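Local coordinates for D-glycero-beta-D-manno-heptose-1,7-bisphosphate 7-phosphatase (Mesorhizobium loti, PDB 2O2X), which removes the phosphate at C-7 of D-glycero-beta-D-manno-heptose 1,7-bisphosphate, a magnesium-dependent step in the biosynthesis of ADP-heptose, at residues Ile19-Gly24 against Lys148-Asp153; Pro32-Asp37 against Ala207-Leu212; Thr67-Gly72 against Glu108-Asp113. All coordinates share one frame; numbering follows the deposited sequence. Where two conformers were deposited one is given.

Contact 1 of 3, residues Ile19-Gly24 against Lys148-Asp153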
# COMPACT_ATOMS: atom_id res chain seq x y z
N ILE A 19 -7.42 8.94 4.89
CA ILE A 19 -7.81 8.43 3.59
C ILE A 19 -7.80 9.58 2.60
O ILE A 19 -8.50 10.59 2.80
CB ILE A 19 -9.20 7.79 3.60
CG1 ILE A 19 -9.27 6.71 4.69
CG2 ILE A 19 -9.51 7.21 2.22
CD1 ILE A 19 -10.59 5.96 4.76
N GLU A 20 -7.01 9.45 1.55
CA GLU A 20 -6.71 10.57 0.65
C GLU A 20 -6.64 10.08 -0.79
O GLU A 20 -5.81 9.22 -1.13
CB GLU A 20 -5.34 11.14 1.04
CG GLU A 20 -4.89 12.32 0.26
CD GLU A 20 -3.49 12.75 0.62
OE1 GLU A 20 -2.73 11.97 1.28
OE2 GLU A 20 -3.13 13.85 0.15
N ARG A 21 -7.49 10.63 -1.65
CA ARG A 21 -7.39 10.40 -3.10
C ARG A 21 -6.24 11.25 -3.63
O ARG A 21 -6.10 12.41 -3.24
CB ARG A 21 -8.71 10.75 -3.79
CG ARG A 21 -8.79 10.42 -5.25
CD ARG A 21 -8.96 8.94 -5.54
NE ARG A 21 -9.43 8.78 -6.92
CZ ARG A 21 -8.63 8.80 -7.97
NH1 ARG A 21 -7.32 8.95 -7.82
NH2 ARG A 21 -9.13 8.67 -9.19
N ILE A 22 -5.38 10.66 -4.46
CA ILE A 22 -4.19 11.32 -5.00
C ILE A 22 -4.35 11.51 -6.49
O ILE A 22 -4.60 10.57 -7.23
CB ILE A 22 -2.92 10.46 -4.78
CG1 ILE A 22 -2.68 10.19 -3.30
CG2 ILE A 22 -1.70 11.10 -5.41
CD1 ILE A 22 -2.40 11.37 -2.45
N GLY A 23 -4.16 12.74 -6.96
CA GLY A 23 -4.15 12.99 -8.40
C GLY A 23 -5.56 12.96 -8.91
O GLY A 23 -6.52 12.81 -8.15
N GLY A 24 -5.70 13.08 -10.22
CA GLY A 24 -7.03 13.23 -10.78
C GLY A 24 -7.27 12.30 -11.93
O GLY A 24 -8.08 12.61 -12.81
N LYS A 148 -14.39 0.07 -1.69
CA LYS A 148 -15.67 0.81 -1.75
C LYS A 148 -15.50 2.10 -2.52
O LYS A 148 -16.30 2.43 -3.41
CB LYS A 148 -16.17 1.10 -0.34
CG LYS A 148 -16.69 -0.14 0.34
CD LYS A 148 -17.09 0.15 1.80
CE LYS A 148 -17.42 -1.16 2.53
NZ LYS A 148 -17.46 -1.05 4.02
N ARG A 149 -14.46 2.84 -2.19
CA ARG A 149 -14.27 4.17 -2.74
C ARG A 149 -13.97 4.18 -4.23
O ARG A 149 -14.44 5.09 -4.94
CB ARG A 149 -13.22 4.95 -1.96
CG ARG A 149 -13.70 5.28 -0.55
CD ARG A 149 -12.62 5.98 0.24
NE ARG A 149 -13.11 6.35 1.56
CZ ARG A 149 -13.20 7.59 2.02
NH1 ARG A 149 -12.76 8.62 1.31
NH2 ARG A 149 -13.66 7.80 3.24
N LEU A 150 -13.20 3.21 -4.71
CA LEU A 150 -12.83 3.15 -6.13
C LEU A 150 -13.62 2.09 -6.90
O LEU A 150 -13.32 1.83 -8.07
CB LEU A 150 -11.32 2.88 -6.26
CG LEU A 150 -10.40 3.97 -5.73
CD1 LEU A 150 -8.94 3.54 -5.76
CD2 LEU A 150 -10.58 5.28 -6.51
N ALA A 151 -14.60 1.46 -6.26
CA ALA A 151 -15.34 0.36 -6.86
C ALA A 151 -14.42 -0.73 -7.42
O ALA A 151 -14.59 -1.20 -8.54
CB ALA A 151 -16.31 0.88 -7.93
N LEU A 152 -13.44 -1.15 -6.60
CA LEU A 152 -12.45 -2.12 -7.04
C LEU A 152 -12.98 -3.54 -7.14
O LEU A 152 -13.86 -3.94 -6.37
CB LEU A 152 -11.25 -2.15 -6.09
CG LEU A 152 -10.52 -0.82 -5.95
CD1 LEU A 152 -9.46 -0.93 -4.88
CD2 LEU A 152 -9.93 -0.35 -7.25
N ASP A 153 -12.35 -4.32 -8.02
CA ASP A 153 -12.49 -5.77 -8.03
C ASP A 153 -11.39 -6.32 -7.12
O ASP A 153 -10.25 -6.51 -7.54
CB ASP A 153 -12.34 -6.28 -9.46
CG ASP A 153 -12.51 -7.76 -9.58
OD1 ASP A 153 -12.44 -8.50 -8.56
OD2 ASP A 153 -12.70 -8.21 -10.73
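Arg-21 and Arg-149 mark the nearest backbone approach, with 9.3 Å between Arg-21 CA and Arg-149 CA, so the end of strand 17-21 and the C-terminal part of helix 141-150 meet through side chains alone. Ala-151, with positive phi (51°), has left helical geometry and forms a Schellman motif, with a weak Ala-151 N to Lys-148 O bond of 3.5 Å. Ile-19 lies against one face of the Arg-149 guanidinium. Its CG2 stands 3.5 Å above that plane, offset toward the rim. Ile-19 CD1 is 3.9 Å from Arg-149 NH2. Both branches of the isoleucine thus take part. The arginine gets there with its chain extended from CG to NE, and a salt bridge from NE to Glu-145, one turn back on the same helix, holds the flat group from outside the pair. In the second pairing Arg-21 bends at chi2 (75°), which brings its NE to 3.7 Å from Leu-150 CD2; its NH1 and NH2 are hydrogen-bonded to the carbonyls of Asp-113 and Arg-25. Both contacts set an arginine side chain against aliphatic carbon: Arg-149 by a guanidinium face, Arg-21 obliquely through CD and NE. Met-114 of the adjacent strand 114-118 touches Arg-21, Arg-149 and Leu-150. This is helix-on-sheet packing at one flank of the HAD-like alpha/beta fold.

Contact 2 of 3, residues Pro32-Asp37 against Ala207-Leu212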
# COMPACT_ATOMS: atom_id res chain seq x y z
N PRO A 32 -9.29 -4.05 -11.01
CA PRO A 32 -8.38 -4.48 -9.95
C PRO A 32 -7.43 -3.36 -9.61
O PRO A 32 -7.23 -2.45 -10.42
CB PRO A 32 -7.59 -5.63 -10.58
CG PRO A 32 -8.14 -5.83 -11.93
CD PRO A 32 -8.92 -4.63 -12.31
N ALA A 33 -6.88 -3.41 -8.40
CA ALA A 33 -5.89 -2.45 -7.94
C ALA A 33 -4.59 -3.15 -7.61
O ALA A 33 -4.57 -4.36 -7.35
CB ALA A 33 -6.38 -1.73 -6.70
N LEU A 34 -3.53 -2.36 -7.63
CA LEU A 34 -2.25 -2.74 -7.06
C LEU A 34 -2.14 -2.06 -5.72
O LEU A 34 -1.96 -0.85 -5.65
CB LEU A 34 -1.08 -2.34 -7.96
CG LEU A 34 0.33 -2.63 -7.40
CD1 LEU A 34 0.55 -4.09 -7.19
CD2 LEU A 34 1.38 -2.04 -8.32
N PHE A 35 -2.25 -2.85 -4.65
CA PHE A 35 -2.04 -2.35 -3.29
C PHE A 35 -0.57 -2.46 -2.93
O PHE A 35 0.03 -3.52 -3.12
CB PHE A 35 -2.86 -3.16 -2.28
CG PHE A 35 -4.36 -2.95 -2.36
CD1 PHE A 35 -4.96 -1.85 -1.74
CD2 PHE A 35 -5.18 -3.84 -3.05
CE1 PHE A 35 -6.33 -1.65 -1.79
CE2 PHE A 35 -6.56 -3.63 -3.09
CZ PHE A 35 -7.12 -2.53 -2.47
N LEU A 36 -0.02 -1.40 -2.34
CA LEU A 36 1.37 -1.37 -1.91
C LEU A 36 1.45 -0.91 -0.48
O LEU A 36 0.92 0.13 -0.11
CB LEU A 36 2.18 -0.37 -2.75
CG LEU A 36 2.24 -0.64 -4.26
CD1 LEU A 36 3.01 0.47 -4.98
CD2 LEU A 36 2.85 -2.01 -4.55
N ASP A 37 2.19 -1.64 0.34
CA ASP A 37 2.66 -1.06 1.60
C ASP A 37 3.66 0.08 1.25
O ASP A 37 4.15 0.17 0.11
CB ASP A 37 3.33 -2.16 2.45
CG ASP A 37 3.68 -1.69 3.87
OD1 ASP A 37 3.12 -0.74 4.40
OD2 ASP A 37 4.54 -2.34 4.48
N ALA A 207 4.29 -9.39 -14.79
CA ALA A 207 3.39 -10.15 -15.67
C ALA A 207 1.99 -10.17 -15.09
O ALA A 207 0.99 -10.03 -15.82
CB ALA A 207 3.91 -11.56 -15.85
N ALA A 208 1.89 -10.33 -13.78
CA ALA A 208 0.58 -10.37 -13.12
C ALA A 208 -0.18 -9.03 -13.24
O ALA A 208 -1.40 -9.02 -13.45
CB ALA A 208 0.75 -10.77 -11.68
N ILE A 209 0.54 -7.92 -13.15
CA ILE A 209 -0.05 -6.58 -13.29
C ILE A 209 -0.49 -6.38 -14.74
O ILE A 209 -1.60 -5.91 -14.99
CB ILE A 209 0.95 -5.48 -12.91
CG1 ILE A 209 1.26 -5.55 -11.42
CG2 ILE A 209 0.39 -4.11 -13.25
CD1 ILE A 209 2.47 -4.76 -10.98
N GLU A 210 0.38 -6.75 -15.68
CA GLU A 210 0.08 -6.57 -17.11
C GLU A 210 -1.17 -7.32 -17.55
O GLU A 210 -1.94 -6.80 -18.37
CB GLU A 210 1.27 -7.01 -17.97
CG GLU A 210 2.51 -6.11 -17.93
CD GLU A 210 2.37 -4.81 -18.72
OE1 GLU A 210 1.23 -4.44 -19.10
OE2 GLU A 210 3.41 -4.15 -18.95
N THR A 211 -1.40 -8.51 -17.01
CA THR A 211 -2.61 -9.26 -17.38
C THR A 211 -3.88 -8.49 -17.00
O THR A 211 -4.91 -8.62 -17.66
CB THR A 211 -2.69 -10.66 -16.74
OG1 THR A 211 -2.80 -10.55 -15.32
CG2 THR A 211 -1.49 -11.48 -17.09
N LEU A 212 -3.79 -7.67 -15.96
CA LEU A 212 -4.93 -6.86 -15.54
C LEU A 212 -5.16 -5.61 -16.40
O LEU A 212 -6.18 -4.95 -16.22
CB LEU A 212 -4.75 -6.44 -14.09
CG LEU A 212 -4.51 -7.64 -13.17
CD1 LEU A 212 -4.19 -7.14 -11.80
CD2 LEU A 212 -5.71 -8.58 -13.17
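Leu-34 turns CG anti to its own backbone nitrogen (chi1 177°), and Ile-209 sets CG1 anti to its carbonyl carbon with CD1 extended beyond it (chi2 166°); the two methyl ends meet at 4.0 Å, Leu-34 CD2 to Ile-209 CD1. Both methyl groups of Leu-212 reach the ring of Pro-32. There CD1 of Leu-212 is 3.9 Å from CB of Pro-32, and CD2 of Leu-212 lies at the same distance from CG of Pro-32, so the forked end spans one side of the proline. The backbones come nearest at Pro-32 CA and Leu-212 CA, 7.0 Å apart, and the contact is made by side chains. Ile-209 and Leu-212, three residues apart, both reach toward 32-37, Ile-209 by the end of its side chain. Their segment is held from within by Thr-211 OG1, which donates to the Ala-208 carbonyl oxygen at 2.8 Å, and by the Leu-212 N to Ile-209 O bond of 3.0 Å. Ala-68 from helix 62-71 and Val-160 from strand 158-161 also touch Leu-34. Asp-37, the probable nucleophile, follows this strand, but the packing itself lies away from the site. Every contacting group across the interface is aliphatic, which implies that dispersion and burial of carbon, rather than directed bonds, join the C-terminal helix to this central strand.

Contact 3 of 3, residues Thr67-Gly72 against Glu108-Asp113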
# COMPACT_ATOMS: atom_id res chain seq x y z
N THR A 67 4.48 0.03 -14.32
CA THR A 67 3.68 -0.94 -15.05
C THR A 67 2.19 -0.78 -14.77
O THR A 67 1.38 -0.80 -15.68
CB THR A 67 4.17 -2.39 -14.75
OG1 THR A 67 5.52 -2.53 -15.21
CG2 THR A 67 3.34 -3.40 -15.41
N ALA A 68 1.83 -0.64 -13.50
CA ALA A 68 0.44 -0.42 -13.11
C ALA A 68 -0.07 0.89 -13.71
O ALA A 68 -1.18 0.95 -14.26
CB ALA A 68 0.31 -0.39 -11.59
N ASN A 69 0.72 1.94 -13.59
CA ASN A 69 0.34 3.24 -14.14
C ASN A 69 -0.02 3.10 -15.64
O ASN A 69 -1.08 3.56 -16.09
CB ASN A 69 1.44 4.31 -14.02
CG ASN A 69 1.77 4.77 -12.58
OD1 ASN A 69 2.84 5.35 -12.36
ND2 ASN A 69 0.86 4.54 -11.62
N ARG A 70 0.87 2.46 -16.39
CA ARG A 70 0.69 2.36 -17.84
C ARG A 70 -0.45 1.41 -18.21
O ARG A 70 -1.07 1.57 -19.28
CB ARG A 70 2.02 2.00 -18.53
CG ARG A 70 3.12 3.07 -18.38
CD ARG A 70 4.24 2.92 -19.43
NE ARG A 70 5.12 1.76 -19.23
CZ ARG A 70 6.29 1.78 -18.59
NH1 ARG A 70 6.74 2.89 -18.04
NH2 ARG A 70 7.02 0.69 -18.52
N ALA A 71 -0.75 0.46 -17.34
CA ALA A 71 -1.84 -0.47 -17.52
C ALA A 71 -3.20 0.15 -17.15
O ALA A 71 -4.24 -0.48 -17.35
CB ALA A 71 -1.58 -1.72 -16.74
N GLY A 72 -3.19 1.35 -16.56
CA GLY A 72 -4.42 2.01 -16.14
C GLY A 72 -5.08 1.42 -14.91
O GLY A 72 -6.26 1.61 -14.71
N GLU A 108 10.56 10.31 -10.68
CA GLU A 108 10.80 9.08 -11.44
C GLU A 108 9.74 8.80 -12.51
O GLU A 108 9.79 7.77 -13.21
CB GLU A 108 10.85 7.88 -10.47
CG GLU A 108 11.93 7.92 -9.40
CD GLU A 108 13.32 7.90 -9.96
OE1 GLU A 108 13.56 7.29 -11.02
OE2 GLU A 108 14.19 8.53 -9.31
N GLY A 109 8.76 9.69 -12.60
CA GLY A 109 7.71 9.60 -13.58
C GLY A 109 6.61 8.62 -13.25
O GLY A 109 5.92 8.13 -14.15
N VAL A 110 6.43 8.32 -11.96
CA VAL A 110 5.38 7.37 -11.54
C VAL A 110 4.51 8.02 -10.46
O VAL A 110 4.86 9.07 -9.90
CB VAL A 110 5.96 5.99 -11.09
CG1 VAL A 110 6.89 5.41 -12.17
CG2 VAL A 110 6.72 6.09 -9.76
N PHE A 111 3.36 7.42 -10.23
CA PHE A 111 2.40 8.00 -9.31
C PHE A 111 1.54 6.94 -8.63
O PHE A 111 1.49 5.78 -9.04
CB PHE A 111 1.50 9.00 -10.04
CG PHE A 111 1.06 8.54 -11.35
CD1 PHE A 111 -0.00 7.67 -11.48
CD2 PHE A 111 1.73 8.93 -12.51
CE1 PHE A 111 -0.42 7.22 -12.74
CE2 PHE A 111 1.32 8.49 -13.75
CZ PHE A 111 0.25 7.64 -13.87
N VAL A 112 0.86 7.38 -7.58
CA VAL A 112 -0.16 6.57 -6.93
C VAL A 112 -1.49 7.31 -7.01
O VAL A 112 -1.56 8.49 -7.40
CB VAL A 112 0.20 6.22 -5.49
CG1 VAL A 112 1.64 5.65 -5.39
CG2 VAL A 112 0.04 7.38 -4.56
N ASP A 113 -2.56 6.60 -6.66
CA ASP A 113 -3.94 7.09 -6.83
C ASP A 113 -4.74 7.23 -5.54
O ASP A 113 -5.77 7.91 -5.50
CB ASP A 113 -4.62 6.18 -7.82
CG ASP A 113 -3.89 6.16 -9.14
OD1 ASP A 113 -3.90 7.25 -9.79
OD2 ASP A 113 -3.26 5.13 -9.48
O HOH W 1 -2.19 4.04 -11.75
O HOH W 2 4.06 6.12 -14.67
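The loop between helix 91-107 and strand 114-118 is pinned to the end of helix 62-71 by Asn-69, whose amide pairs with both backbone polar groups of Phe-111. Phe-111 N donates to Asn-69 OD1 (3.0 Å, 154° at the hydrogen), while Asn-69 ND2 returns a straighter bond to Phe-111 O (2.9 Å, 168°). The Phe-111 oxygen lies nearly in the amide plane, yet the donor stands above the carbonyl plane. Phe-111 CG sits between its backbone N and carbonyl carbon, which folds the ring back over the amide that its own N and O hold. Amide and ring stack with planes 14° apart, Asn-69 CG 3.3 Å above one ring face. Two waters extend the grip: one links Asn-69 ND2 to Asp-113 OD2, the other Asn-69 OD1 to Gly-109 O. A leucine in place of Asn-69 would probably leave Phe-111 N and O without their amide partners and cut the water links to Asp-113 and Gly-109. Gly-109 ends helix 91-107 in a Schellman motif. Arg-25 makes a cation-pi contact with Phe-111, Val-110 packs on Leu-62, Ile-65 and Ala-66 of helix 62-71, and Val-112 rests on Val-75 and Val-77 of strand 75-80.

How the contacts relate
From the N terminus, strand 17-21 opens contact 1, which closes at 148-153 after more than 120 residues. Strand 34-36 follows it and opens the longer loop of contact 2, closed only at 207-212; these two loops cross, because contact 2 opens before contact 1 has closed and outlasts it. Contact 3, a short closure from 67-72 to 108-113, lies within both. Contacts 1 and 2 meet where Leu-152 packs on Ala-33 and Phe-35. Contacts 1 and 3 join through a probable hydrogen bond from Ile-22 N to Asp-113 O, and Ile-209 links contacts 2 and 3 by packing on Thr-67 and Ala-68. Contacts 1 and 2 tie helices 141-150 and 199-211 to sheet strands; contact 3 ties helix 62-71 to the loop entering strand 114-118.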